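Local coordinates for protein serine protease inhibitor (PDB 2PEF) that probably inhibits serine proteases and is a serpin captured here in the latent state, at residues M39-M44 against A327-D332; E52-M57 against F294-K299; K106-I111 against D156-I161; L281-A286 against L305-V310. All coordinates share one frame; numbering follows the deposited sequence.

Interaction 1 of 4, residues M39-M44 against A327-D332; sequences MLALAM and AVTSVD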
loop_
_atom_site.group_PDB
_atom_site.type_symbol
_atom_site.label_atom_id
_atom_site.label_comp_id
_atom_site.label_asym_id
_atom_site.label_seq_id
_atom_site.Cartn_x
_atom_site.Cartn_y
_atom_site.Cartn_z
ATOM N N MET A 39 -2.735 -3.813 5.021
ATOM C CA MET A 39 -3.118 -3.923 6.427
ATOM C C MET A 39 -4.636 -3.937 6.606
ATOM O O MET A 39 -5.189 -4.769 7.329
ATOM C CB MET A 39 -2.509 -2.762 7.224
ATOM C CG MET A 39 -2.987 -2.656 8.667
ATOM S SD MET A 39 -2.461 -4.044 9.689
ATOM C CE MET A 39 -0.729 -3.664 9.926
ATOM N N LEU A 40 -5.311 -2.999 5.949
ATOM C CA LEU A 40 -6.756 -2.859 6.127
ATOM C C LEU A 40 -7.561 -4.042 5.591
ATOM O O LEU A 40 -8.493 -4.503 6.250
ATOM C CB LEU A 40 -7.252 -1.535 5.548
ATOM C CG LEU A 40 -6.763 -0.308 6.326
ATOM C CD1 LEU A 40 -7.009 0.962 5.529
ATOM C CD2 LEU A 40 -7.405 -0.214 7.700
ATOM N N ALA A 41 -7.196 -4.536 4.410
ATOM C CA ALA A 41 -7.874 -5.684 3.820
ATOM C C ALA A 41 -7.664 -6.919 4.689
ATOM O O ALA A 41 -8.595 -7.686 4.933
ATOM C CB ALA A 41 -7.363 -5.936 2.414
ATOM N N LEU A 42 -6.431 -7.091 5.165
ATOM C CA LEU A 42 -6.073 -8.256 5.961
ATOM C C LEU A 42 -6.633 -8.184 7.379
ATOM O O LEU A 42 -6.984 -9.210 7.959
ATOM C CB LEU A 42 -4.554 -8.442 5.985
ATOM C CG LEU A 42 -3.901 -8.839 4.653
ATOM C CD1 LEU A 42 -2.396 -8.611 4.708
ATOM C CD2 LEU A 42 -4.212 -10.288 4.273
ATOM N N ALA A 43 -6.705 -6.976 7.937
ATOM C CA ALA A 43 -7.284 -6.805 9.269
ATOM C C ALA A 43 -8.780 -7.121 9.259
ATOM O O ALA A 43 -9.289 -7.782 10.180
ATOM C CB ALA A 43 -7.021 -5.405 9.790
ATOM N N MET A 44 -9.478 -6.670 8.215
ATOM C CA MET A 44 -10.886 -7.033 8.017
ATOM C C MET A 44 -11.031 -8.548 7.970
ATOM O O MET A 44 -11.875 -9.122 8.660
ATOM C CB MET A 44 -11.445 -6.435 6.720
ATOM C CG MET A 44 -11.822 -4.963 6.800
ATOM S SD MET A 44 -12.914 -4.459 5.458
ATOM C CE MET A 44 -11.844 -4.590 4.029
ATOM N N ALA A 327 -4.164 2.480 -4.532
ATOM C CA ALA A 327 -3.935 1.083 -4.201
ATOM C C ALA A 327 -5.239 0.341 -3.984
ATOM O O ALA A 327 -6.226 0.902 -3.507
ATOM C CB ALA A 327 -3.055 0.957 -2.971
ATOM N N VAL A 328 -5.231 -0.926 -4.370
ATOM C CA VAL A 328 -6.305 -1.836 -4.033
ATOM C C VAL A 328 -5.671 -3.103 -3.492
ATOM O O VAL A 328 -4.647 -3.561 -4.002
ATOM C CB VAL A 328 -7.188 -2.184 -5.261
ATOM C CG1 VAL A 328 -8.212 -3.264 -4.910
ATOM C CG2 VAL A 328 -7.895 -0.939 -5.787
ATOM N N THR A 329 -6.262 -3.627 -2.424
ATOM C CA THR A 329 -5.918 -4.954 -1.928
ATOM C C THR A 329 -7.190 -5.796 -1.881
ATOM O O THR A 329 -8.185 -5.396 -1.286
ATOM C CB THR A 329 -5.267 -4.908 -0.531
ATOM O OG1 THR A 329 -4.234 -3.916 -0.512
ATOM C CG2 THR A 329 -4.673 -6.272 -0.173
ATOM N N SER A 330 -7.148 -6.954 -2.531
ATOM C CA SER A 330 -8.288 -7.860 -2.523
ATOM C C SER A 330 -7.930 -9.191 -1.870
ATOM O O SER A 330 -6.782 -9.648 -1.931
ATOM C CB SER A 330 -8.837 -8.072 -3.938
ATOM O OG SER A 330 -7.845 -8.615 -4.785
ATOM N N VAL A 331 -8.925 -9.798 -1.226
ATOM C CA VAL A 331 -8.776 -11.107 -0.604
ATOM C C VAL A 331 -9.796 -12.060 -1.226
ATOM O O VAL A 331 -10.995 -11.762 -1.261
ATOM C CB VAL A 331 -8.965 -11.024 0.934
ATOM C CG1 VAL A 331 -8.916 -12.412 1.573
ATOM C CG2 VAL A 331 -7.918 -10.105 1.557
ATOM N N ASP A 332 -9.294 -13.193 -1.724
ATOM C CA ASP A 332 -10.083 -14.251 -2.391
ATOM C C ASP A 332 -10.389 -14.054 -3.889
ATOM O O ASP A 332 -11.095 -14.872 -4.488
ATOM C CB ASP A 332 -11.346 -14.639 -1.600
ATOM C CG ASP A 332 -11.267 -16.041 -1.015
ATOM O OD1 ASP A 332 -12.061 -16.344 -0.096
ATOM O OD2 ASP A 332 -10.426 -16.845 -1.476
#
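A41 of the helix 35-46 lies against T329 and V331 of strand 322-331. This strand is the inserted N-terminal part of the reactive-centre loop of the latent serpin: it runs antiparallel between strands 158-169 and 310-318, the place of the fourth strand of sheet A, and the helix packs beneath it. A41 loses the most surface. Its single methyl faces the strand, and the CA atoms of A41 and T329 are only 6.1 Å apart. T329 is modelled in two conformers; in one of them the methyl CG2 touches A41 CB at 3.7 Å, and T329 CB is almost as near to A41 CB, at 3.8 Å. In that conformer chi1 of -48° puts CG2 anti to the backbone N and OG1 beside that N, where the hydroxyl hydrogen-bonds S37 OG at the start of the same helix. V331, two residues on and on the same face of the strand, brings its CG2 to 4.3 Å from A41 CB. No hydrogen bond crosses between the two segments; the side chains that meet are small and apolar, consistent with the close approach of helix and strand. Strand bonds tie T329 to N162 and V331 to L160, binding the loop into the sheet while its face rests on the helix. V331 CG2 also lies 4.2 Å from A41 O, the carbonyl that accepts a hydrogen bond from T45 OG1.

Interaction 2 of 4, residues E52-M57 against F294-K299; sequences ETLAQM and FSKLGK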
loop_
_atom_site.group_PDB
_atom_site.type_symbol
_atom_site.label_atom_id
_atom_site.label_comp_id
_atom_site.label_asym_id
_atom_site.label_seq_id
_atom_site.Cartn_x
_atom_site.Cartn_y
_atom_site.Cartn_z
ATOM N N GLU A 52 -5.902 -20.942 15.346
ATOM C CA GLU A 52 -4.550 -20.771 14.802
ATOM C C GLU A 52 -4.491 -19.838 13.599
ATOM O O GLU A 52 -3.507 -19.125 13.419
ATOM C CB GLU A 52 -3.929 -22.123 14.439
ATOM N N THR A 53 -5.533 -19.856 12.772
ATOM C CA THR A 53 -5.621 -18.944 11.630
ATOM C C THR A 53 -5.601 -17.487 12.115
ATOM O O THR A 53 -4.889 -16.650 11.557
ATOM C CB THR A 53 -6.873 -19.235 10.765
ATOM O OG1 THR A 53 -6.804 -20.576 10.270
ATOM C CG2 THR A 53 -6.960 -18.286 9.577
ATOM N N LEU A 54 -6.367 -17.207 13.168
ATOM C CA LEU A 54 -6.436 -15.869 13.749
ATOM C C LEU A 54 -5.130 -15.468 14.427
ATOM O O LEU A 54 -4.644 -14.357 14.224
ATOM C CB LEU A 54 -7.601 -15.770 14.739
ATOM C CG LEU A 54 -7.738 -14.493 15.573
ATOM C CD1 LEU A 54 -8.005 -13.259 14.700
ATOM C CD2 LEU A 54 -8.836 -14.673 16.610
ATOM N N ALA A 55 -4.565 -16.377 15.221
ATOM C CA ALA A 55 -3.322 -16.108 15.954
ATOM C C ALA A 55 -2.166 -15.785 15.009
ATOM O O ALA A 55 -1.376 -14.873 15.272
ATOM C CB ALA A 55 -2.971 -17.285 16.851
ATOM N N GLN A 56 -2.091 -16.519 13.900
ATOM C CA GLN A 56 -1.084 -16.278 12.870
ATOM C C GLN A 56 -1.277 -14.925 12.178
ATOM O O GLN A 56 -0.306 -14.204 11.941
ATOM C CB GLN A 56 -1.098 -17.402 11.834
ATOM C CG GLN A 56 -0.550 -18.724 12.340
ATOM C CD GLN A 56 -0.785 -19.866 11.370
ATOM O OE1 GLN A 56 -1.187 -19.655 10.223
ATOM N NE2 GLN A 56 -0.530 -21.087 11.826
ATOM N N MET A 57 -2.526 -14.588 11.858
ATOM C CA MET A 57 -2.833 -13.310 11.214
ATOM C C MET A 57 -2.563 -12.124 12.138
ATOM O O MET A 57 -1.949 -11.143 11.719
ATOM C CB MET A 57 -4.276 -13.277 10.701
ATOM C CG MET A 57 -4.519 -14.147 9.478
ATOM S SD MET A 57 -6.143 -13.888 8.748
ATOM C CE MET A 57 -5.828 -12.417 7.779
ATOM N N PHE A 294 -11.996 -19.875 9.150
ATOM C CA PHE A 294 -12.685 -18.603 9.003
ATOM C C PHE A 294 -14.156 -18.729 9.393
ATOM O O PHE A 294 -15.036 -18.146 8.755
ATOM C CB PHE A 294 -12.515 -18.060 7.581
ATOM C CG PHE A 294 -11.145 -17.507 7.310
ATOM C CD1 PHE A 294 -10.222 -18.235 6.568
ATOM C CD2 PHE A 294 -10.769 -16.260 7.812
ATOM C CE1 PHE A 294 -8.951 -17.735 6.318
ATOM C CE2 PHE A 294 -9.496 -15.754 7.574
ATOM C CZ PHE A 294 -8.586 -16.490 6.825
ATOM N N SER A 295 -14.403 -19.472 10.469
ATOM C CA SER A 295 -15.760 -19.755 10.940
ATOM C C SER A 295 -16.500 -18.513 11.440
ATOM O O SER A 295 -17.736 -18.473 11.422
ATOM C CB SER A 295 -15.729 -20.832 12.029
ATOM O OG SER A 295 -14.853 -20.473 13.083
ATOM N N LYS A 296 -15.744 -17.506 11.876
ATOM C CA LYS A 296 -16.320 -16.250 12.365
ATOM C C LYS A 296 -16.833 -15.331 11.246
ATOM O O LYS A 296 -17.583 -14.393 11.518
ATOM C CB LYS A 296 -15.334 -15.511 13.281
ATOM C CG LYS A 296 -15.132 -16.181 14.642
ATOM C CD LYS A 296 -14.145 -15.415 15.519
ATOM C CE LYS A 296 -13.985 -16.091 16.876
ATOM N NZ LYS A 296 -12.810 -15.577 17.645
ATOM N N LEU A 297 -16.433 -15.601 10.001
ATOM C CA LEU A 297 -16.962 -14.871 8.834
ATOM C C LEU A 297 -18.447 -15.133 8.621
ATOM O O LEU A 297 -19.198 -14.235 8.239
ATOM C CB LEU A 297 -16.236 -15.281 7.547
ATOM C CG LEU A 297 -14.840 -14.787 7.184
ATOM C CD1 LEU A 297 -14.372 -15.494 5.926
ATOM C CD2 LEU A 297 -14.829 -13.297 6.962
ATOM N N GLY A 298 -18.850 -16.378 8.849
ATOM C CA GLY A 298 -20.195 -16.836 8.532
ATOM C C GLY A 298 -20.171 -18.268 8.039
ATOM O O GLY A 298 -19.159 -18.959 8.170
ATOM N N LYS A 299 -21.285 -18.717 7.469
ATOM C CA LYS A 299 -21.404 -20.098 7.013
ATOM C C LYS A 299 -21.504 -20.208 5.495
ATOM O O LYS A 299 -22.415 -19.644 4.879
ATOM C CB LYS A 299 -22.598 -20.790 7.677
ATOM C CG LYS A 299 -22.815 -22.229 7.209
ATOM C CD LYS A 299 -23.728 -23.011 8.147
ATOM C CE LYS A 299 -23.066 -23.273 9.495
ATOM N NZ LYS A 299 -21.785 -24.040 9.390
#
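The phenyl ring of F294 reaches helix 51-62 and meets T53 over one face and M57 at its edge, two residues one turn apart on the same side of that helix. In this serpin the contact fastens the loop leading into the short strand 298-300 to a helix at the end of the molecule. F294 takes chi1 -74°, its CG anti to the carbonyl carbon, which swings the ring toward the helix although its CB does not start that way. T53 covers its face of the ring with a methyl: CG2 stands 3.6 Å above the plane, offset toward the rim, in a CH-pi contact with CZ nearest at 3.7 Å. At chi1 -60° the threonine places CG2 anti to the backbone N and leaves OG1 for a hydrogen bond with D293 N, which holds the preceding loop residue to the same side chain. M57 arrives at the edge instead. Its chain, bent at chi3 (82°), carries SD to 4.0 Å from F294 CE2, close to the ring plane, a Met-aromatic contact. With an alanine in place of F294, T53 CG2 and M57 SD would probably lose their aromatic partner and a gap would open between loop and helix. Beyond the ring, nearer solvent, K296 has a long, weak ion pair with D50. The extended lysine reaches the neighbouring leucine with its end alone, NZ 4.2 Å from L54 CD2.

Interaction 3 of 4, residues K106-I111 against D156-I161; sequences KDFLQI and DVMYLI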
loop_
_atom_site.group_PDB
_atom_site.type_symbol
_atom_site.label_atom_id
_atom_site.label_comp_id
_atom_site.label_asym_id
_atom_site.label_seq_id
_atom_site.Cartn_x
_atom_site.Cartn_y
_atom_site.Cartn_z
ATOM N N LYS A 106 -23.428 -11.978 11.875
ATOM C CA LYS A 106 -23.811 -10.620 12.272
ATOM C C LYS A 106 -22.701 -9.886 13.032
ATOM O O LYS A 106 -22.479 -8.690 12.811
ATOM C CB LYS A 106 -25.114 -10.639 13.089
ATOM C CG LYS A 106 -25.495 -9.300 13.737
ATOM C CD LYS A 106 -26.042 -8.292 12.735
ATOM C CE LYS A 106 -26.322 -6.955 13.410
ATOM N NZ LYS A 106 -26.897 -5.947 12.475
ATOM N N ASP A 107 -22.006 -10.601 13.918
ATOM C CA ASP A 107 -20.905 -10.014 14.688
ATOM C C ASP A 107 -19.796 -9.508 13.760
ATOM O O ASP A 107 -19.274 -8.408 13.954
ATOM C CB ASP A 107 -20.344 -11.023 15.695
ATOM C CG ASP A 107 -19.456 -10.372 16.752
ATOM O OD1 ASP A 107 -19.844 -9.320 17.308
ATOM O OD2 ASP A 107 -18.374 -10.927 17.044
ATOM N N PHE A 108 -19.468 -10.304 12.744
ATOM C CA PHE A 108 -18.448 -9.942 11.756
ATOM C C PHE A 108 -18.842 -8.704 10.956
ATOM O O PHE A 108 -18.046 -7.774 10.813
ATOM C CB PHE A 108 -18.170 -11.112 10.807
ATOM C CG PHE A 108 -17.292 -10.750 9.640
ATOM C CD1 PHE A 108 -15.915 -10.598 9.807
ATOM C CD2 PHE A 108 -17.840 -10.557 8.373
ATOM C CE1 PHE A 108 -15.101 -10.257 8.732
ATOM C CE2 PHE A 108 -17.031 -10.214 7.290
ATOM C CZ PHE A 108 -15.660 -10.062 7.470
ATOM N N LEU A 109 -20.068 -8.706 10.439
ATOM C CA LEU A 109 -20.576 -7.584 9.657
ATOM C C LEU A 109 -20.627 -6.300 10.476
ATOM O O LEU A 109 -20.390 -5.214 9.945
ATOM C CB LEU A 109 -21.950 -7.900 9.055
ATOM C CG LEU A 109 -22.028 -8.981 7.970
ATOM C CD1 LEU A 109 -23.472 -9.159 7.511
ATOM C CD2 LEU A 109 -21.126 -8.669 6.785
ATOM N N GLN A 110 -20.922 -6.430 11.769
ATOM C CA GLN A 110 -20.991 -5.271 12.656
ATOM C C GLN A 110 -19.609 -4.666 12.885
ATOM O O GLN A 110 -19.435 -3.451 12.790
ATOM C CB GLN A 110 -21.652 -5.633 13.990
ATOM C CG GLN A 110 -22.094 -4.423 14.817
ATOM C CD GLN A 110 -23.121 -3.551 14.106
ATOM O OE1 GLN A 110 -22.924 -2.345 13.953
ATOM N NE2 GLN A 110 -24.221 -4.159 13.668
ATOM N N ILE A 111 -18.629 -5.520 13.174
ATOM C CA ILE A 111 -17.246 -5.080 13.366
ATOM C C ILE A 111 -16.727 -4.364 12.117
ATOM O O ILE A 111 -16.141 -3.281 12.203
ATOM C CB ILE A 111 -16.321 -6.269 13.734
ATOM C CG1 ILE A 111 -16.709 -6.840 15.102
ATOM C CG2 ILE A 111 -14.846 -5.840 13.733
ATOM C CD1 ILE A 111 -16.225 -8.254 15.347
ATOM N N ASP A 156 -15.929 -19.257 -5.563
ATOM C CA ASP A 156 -15.937 -17.972 -4.850
ATOM C C ASP A 156 -17.264 -17.652 -4.173
ATOM O O ASP A 156 -18.328 -17.753 -4.790
ATOM C CB ASP A 156 -15.570 -16.829 -5.803
ATOM C CG ASP A 156 -14.151 -16.936 -6.335
ATOM O OD1 ASP A 156 -13.356 -17.724 -5.784
ATOM O OD2 ASP A 156 -13.829 -16.216 -7.304
ATOM N N VAL A 157 -17.195 -17.256 -2.903
ATOM C CA VAL A 157 -18.392 -16.869 -2.148
ATOM C C VAL A 157 -18.246 -15.532 -1.419
ATOM O O VAL A 157 -19.246 -14.899 -1.087
ATOM C CB VAL A 157 -18.846 -17.953 -1.131
ATOM C CG1 VAL A 157 -19.406 -19.185 -1.849
ATOM C CG2 VAL A 157 -17.715 -18.326 -0.190
ATOM N N MET A 158 -17.008 -15.116 -1.158
ATOM C CA MET A 158 -16.759 -13.832 -0.504
ATOM C C MET A 158 -15.456 -13.170 -0.941
ATOM O O MET A 158 -14.419 -13.822 -1.036
ATOM C CB MET A 158 -16.791 -13.958 1.027
ATOM C CG MET A 158 -16.677 -12.602 1.736
ATOM S SD MET A 158 -16.145 -12.651 3.455
ATOM C CE MET A 158 -17.730 -12.654 4.279
ATOM N N TYR A 159 -15.531 -11.868 -1.212
ATOM C CA TYR A 159 -14.347 -11.056 -1.441
ATOM C C TYR A 159 -14.301 -9.938 -0.403
ATOM O O TYR A 159 -15.338 -9.395 -0.014
ATOM C CB TYR A 159 -14.369 -10.416 -2.828
ATOM C CG TYR A 159 -14.479 -11.345 -4.018
ATOM C CD1 TYR A 159 -15.230 -10.972 -5.131
ATOM C CD2 TYR A 159 -13.826 -12.579 -4.048
ATOM C CE1 TYR A 159 -15.335 -11.798 -6.239
ATOM C CE2 TYR A 159 -13.926 -13.415 -5.155
ATOM C CZ TYR A 159 -14.681 -13.014 -6.246
ATOM O OH TYR A 159 -14.789 -13.828 -7.343
ATOM N N LEU A 160 -13.090 -9.595 0.023
ATOM C CA LEU A 160 -12.858 -8.426 0.860
ATOM C C LEU A 160 -11.900 -7.525 0.094
ATOM O O LEU A 160 -10.889 -7.990 -0.432
ATOM C CB LEU A 160 -12.268 -8.821 2.219
ATOM C CG LEU A 160 -13.065 -9.832 3.056
ATOM C CD1 LEU A 160 -12.691 -11.279 2.704
ATOM C CD2 LEU A 160 -12.852 -9.590 4.539
ATOM N N ILE A 161 -12.232 -6.242 0.013
ATOM C CA ILE A 161 -11.463 -5.308 -0.804
ATOM C C ILE A 161 -11.240 -4.001 -0.066
ATOM O O ILE A 161 -12.171 -3.437 0.512
ATOM C CB ILE A 161 -12.155 -5.010 -2.171
ATOM C CG1 ILE A 161 -12.454 -6.309 -2.931
ATOM C CG2 ILE A 161 -11.278 -4.084 -3.026
ATOM C CD1 ILE A 161 -13.375 -6.149 -4.124
#
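F108 of helix 106-116 drives the end of its ring at M158 and L160, two residues of strand 158-169 that face the helix from the same side of the strand. The contacts across are wholly apolar. M158, its chain bent at chi3, slides past the phenylalanine in the opposite direction, and its methyl CE comes to 3.9 Å from F108 CE2. L160 approaches head-on: CD2 lies near the ring plane, at the edge, 4.1 Å from F108 CZ. CB of F108 already faces the strand, and chi1 171°, with CG anti to the backbone N, carries the ring on toward M158 and L160. The polar bond of this region belongs to the strand segment itself and lies on its other face. Y159 OH donates to D156 OD2 over 2.6 Å, meeting that oxygen on its anti side and 34° out of the carboxylate plane; D153 N donates to it as well, and OD2 thus accepts two hydrogen bonds. In this serpin, strand 158-169 is the strand of sheet A bordered by strand 87-98 and by the inserted strand 322-331. M158 and L160 touch I95 on one neighbour, F108 is also met by L297 of a loop, and Y159 and I161 pack from the far face against I133 of helix 127-140, leaving the strand between that helix and helix 106-116.

Interaction 4 of 4, residues L281-A286 against L305-V310; sequences LGMTDA and LYISEV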
loop_
_atom_site.group_PDB
_atom_site.type_symbol
_atom_site.label_atom_id
_atom_site.label_comp_id
_atom_site.label_asym_id
_atom_site.label_seq_id
_atom_site.Cartn_x
_atom_site.Cartn_y
_atom_site.Cartn_z
ATOM N N LEU A 281 5.602 -14.259 6.883
ATOM C CA LEU A 281 5.297 -13.518 8.102
ATOM C C LEU A 281 4.563 -14.386 9.132
ATOM O O LEU A 281 4.253 -13.925 10.234
ATOM C CB LEU A 281 4.487 -12.257 7.777
ATOM C CG LEU A 281 5.150 -11.147 6.954
ATOM C CD1 LEU A 281 4.135 -10.060 6.630
ATOM C CD2 LEU A 281 6.353 -10.558 7.678
ATOM N N GLY A 282 4.293 -15.639 8.770
ATOM C CA GLY A 282 3.685 -16.606 9.684
ATOM C C GLY A 282 2.241 -16.953 9.373
ATOM O O GLY A 282 1.664 -17.845 10.003
ATOM N N MET A 283 1.657 -16.251 8.403
ATOM C CA MET A 283 0.270 -16.471 7.997
ATOM C C MET A 283 0.193 -17.591 6.954
ATOM O O MET A 283 0.269 -17.346 5.748
ATOM C CB MET A 283 -0.330 -15.166 7.463
ATOM C CG MET A 283 -1.786 -15.245 7.061
ATOM S SD MET A 283 -2.335 -13.677 6.368
ATOM C CE MET A 283 -3.671 -14.242 5.320
ATOM N N THR A 284 0.047 -18.823 7.437
ATOM C CA THR A 284 0.066 -20.011 6.576
ATOM C C THR A 284 -1.271 -20.757 6.554
ATOM O O THR A 284 -1.766 -21.110 5.480
ATOM C CB THR A 284 1.199 -20.984 6.978
ATOM O OG1 THR A 284 1.042 -21.362 8.350
ATOM C CG2 THR A 284 2.569 -20.328 6.782
ATOM N N ASP A 285 -1.852 -20.979 7.734
ATOM C CA ASP A 285 -3.121 -21.704 7.874
ATOM C C ASP A 285 -4.237 -21.116 7.020
ATOM O O ASP A 285 -5.029 -21.856 6.450
ATOM C CB ASP A 285 -3.576 -21.746 9.335
ATOM C CG ASP A 285 -2.880 -22.828 10.137
ATOM O OD1 ASP A 285 -1.767 -23.252 9.754
ATOM O OD2 ASP A 285 -3.450 -23.251 11.165
ATOM N N ALA A 286 -4.287 -19.786 6.931
ATOM C CA ALA A 286 -5.335 -19.085 6.183
ATOM C C ALA A 286 -5.411 -19.515 4.718
ATOM O O ALA A 286 -6.482 -19.474 4.103
ATOM C CB ALA A 286 -5.128 -17.583 6.278
ATOM N N LEU A 305 -14.116 -22.147 4.389
ATOM C CA LEU A 305 -13.503 -21.026 3.690
ATOM C C LEU A 305 -12.003 -20.946 3.935
ATOM O O LEU A 305 -11.523 -21.225 5.034
ATOM C CB LEU A 305 -14.176 -19.708 4.084
ATOM C CG LEU A 305 -15.601 -19.474 3.578
ATOM C CD1 LEU A 305 -15.939 -18.001 3.677
ATOM C CD2 LEU A 305 -15.758 -19.951 2.145
ATOM N N TYR A 306 -11.277 -20.576 2.885
ATOM C CA TYR A 306 -9.843 -20.328 2.960
ATOM C C TYR A 306 -9.471 -19.263 1.937
ATOM O O TYR A 306 -10.190 -19.059 0.959
ATOM C CB TYR A 306 -9.049 -21.619 2.720
ATOM C CG TYR A 306 -9.128 -22.171 1.313
ATOM C CD1 TYR A 306 -8.126 -21.897 0.381
ATOM C CD2 TYR A 306 -10.195 -22.984 0.918
ATOM C CE1 TYR A 306 -8.187 -22.407 -0.912
ATOM C CE2 TYR A 306 -10.265 -23.500 -0.372
ATOM C CZ TYR A 306 -9.258 -23.207 -1.281
ATOM O OH TYR A 306 -9.323 -23.716 -2.557
ATOM N N ILE A 307 -8.352 -18.584 2.161
ATOM C CA ILE A 307 -7.899 -17.560 1.228
ATOM C C ILE A 307 -7.196 -18.205 0.037
ATOM O O ILE A 307 -6.258 -18.986 0.206
ATOM C CB ILE A 307 -6.978 -16.527 1.909
ATOM C CG1 ILE A 307 -7.719 -15.839 3.060
ATOM C CG2 ILE A 307 -6.470 -15.504 0.885
ATOM C CD1 ILE A 307 -6.851 -14.943 3.919
ATOM N N SER A 308 -7.667 -17.875 -1.163
ATOM C CA SER A 308 -7.039 -18.340 -2.394
ATOM C C SER A 308 -5.858 -17.444 -2.747
ATOM O O SER A 308 -4.723 -17.912 -2.847
ATOM C CB SER A 308 -8.053 -18.379 -3.539
ATOM O OG SER A 308 -8.680 -17.120 -3.705
ATOM N N GLU A 309 -6.131 -16.154 -2.926
ATOM C CA GLU A 309 -5.089 -15.187 -3.254
ATOM C C GLU A 309 -5.302 -13.859 -2.550
ATOM O O GLU A 309 -6.439 -13.419 -2.354
ATOM C CB GLU A 309 -5.010 -14.955 -4.768
ATOM C CG GLU A 309 -4.480 -16.139 -5.578
ATOM C CD GLU A 309 -4.086 -15.760 -6.998
ATOM O OE1 GLU A 309 -4.252 -14.579 -7.377
ATOM O OE2 GLU A 309 -3.607 -16.650 -7.734
ATOM N N VAL A 310 -4.196 -13.232 -2.166
ATOM C CA VAL A 310 -4.204 -11.838 -1.745
ATOM C C VAL A 310 -3.509 -11.058 -2.858
ATOM O O VAL A 310 -2.318 -11.261 -3.120
ATOM C CB VAL A 310 -3.498 -11.633 -0.382
ATOM C CG1 VAL A 310 -3.453 -10.152 -0.013
ATOM C CG2 VAL A 310 -4.208 -12.423 0.712
#
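The backbones meet at one nearly straight hydrogen bond, I307 N to A286 O (2.8 Å, N-H...O 161°). Beside it the CA atoms of A286 and Y306 are 5.7 Å apart. The chain reaches this point by tight turning: G282 ends helix 275-280 in a Schellman motif with positive phi, M283 is the centre of an inverse gamma turn, and D285-A286 begin a short 3-10 segment. I307 carries most of the side-chain contact from its segment. With chi1 -59° its CG1 is anti to the carbonyl carbon, and the extended branch ends in CD1, which touches both M283 and A286. The methionine comes across it at about a right angle, its chain extended beyond CG, so that the terminal methyl CE sits 3.5 Å from I307 CD1; A286 CB completes the apolar cluster at 3.9 Å from the same I307 methyl. In the serpin fold these two loops lie between helix 275-280 and strand 310-318, on either side of the short strand 298-300 in sequence, and the pairing closes that excursion of the chain at its base. The cluster continues inward: M283 packs on L42 and M57, and I307 on T45, side chains of helices 35-46 and 51-62. Y306 takes the other course: the end of its side chain leads away from segment 281-286, and the tyrosine packs on A292, while its CB remains 3.6 Å from A286 O.

All four contacts are mainly buried, but interaction 1 lies deepest, its centre about 10 Å from the centre of the chain, whereas interaction 2, its centre about 23 Å from that point, has an exposed lysine at its margin. Interactions 1 and 3 share a sheet, in which their strands are neighbours, while different helices cover the strands. Interaction 1 works with small methyls, interaction 3 sets a ring against a leucine and a methionine methyl, interaction 2 uses a ring face and sulfur, and interaction 4 is the one with a hydrogen bond across its segments. Helix 51-62 links interactions 2 and 4 through Q56, and D332 reaches from interaction 1 to S308 of interaction 4.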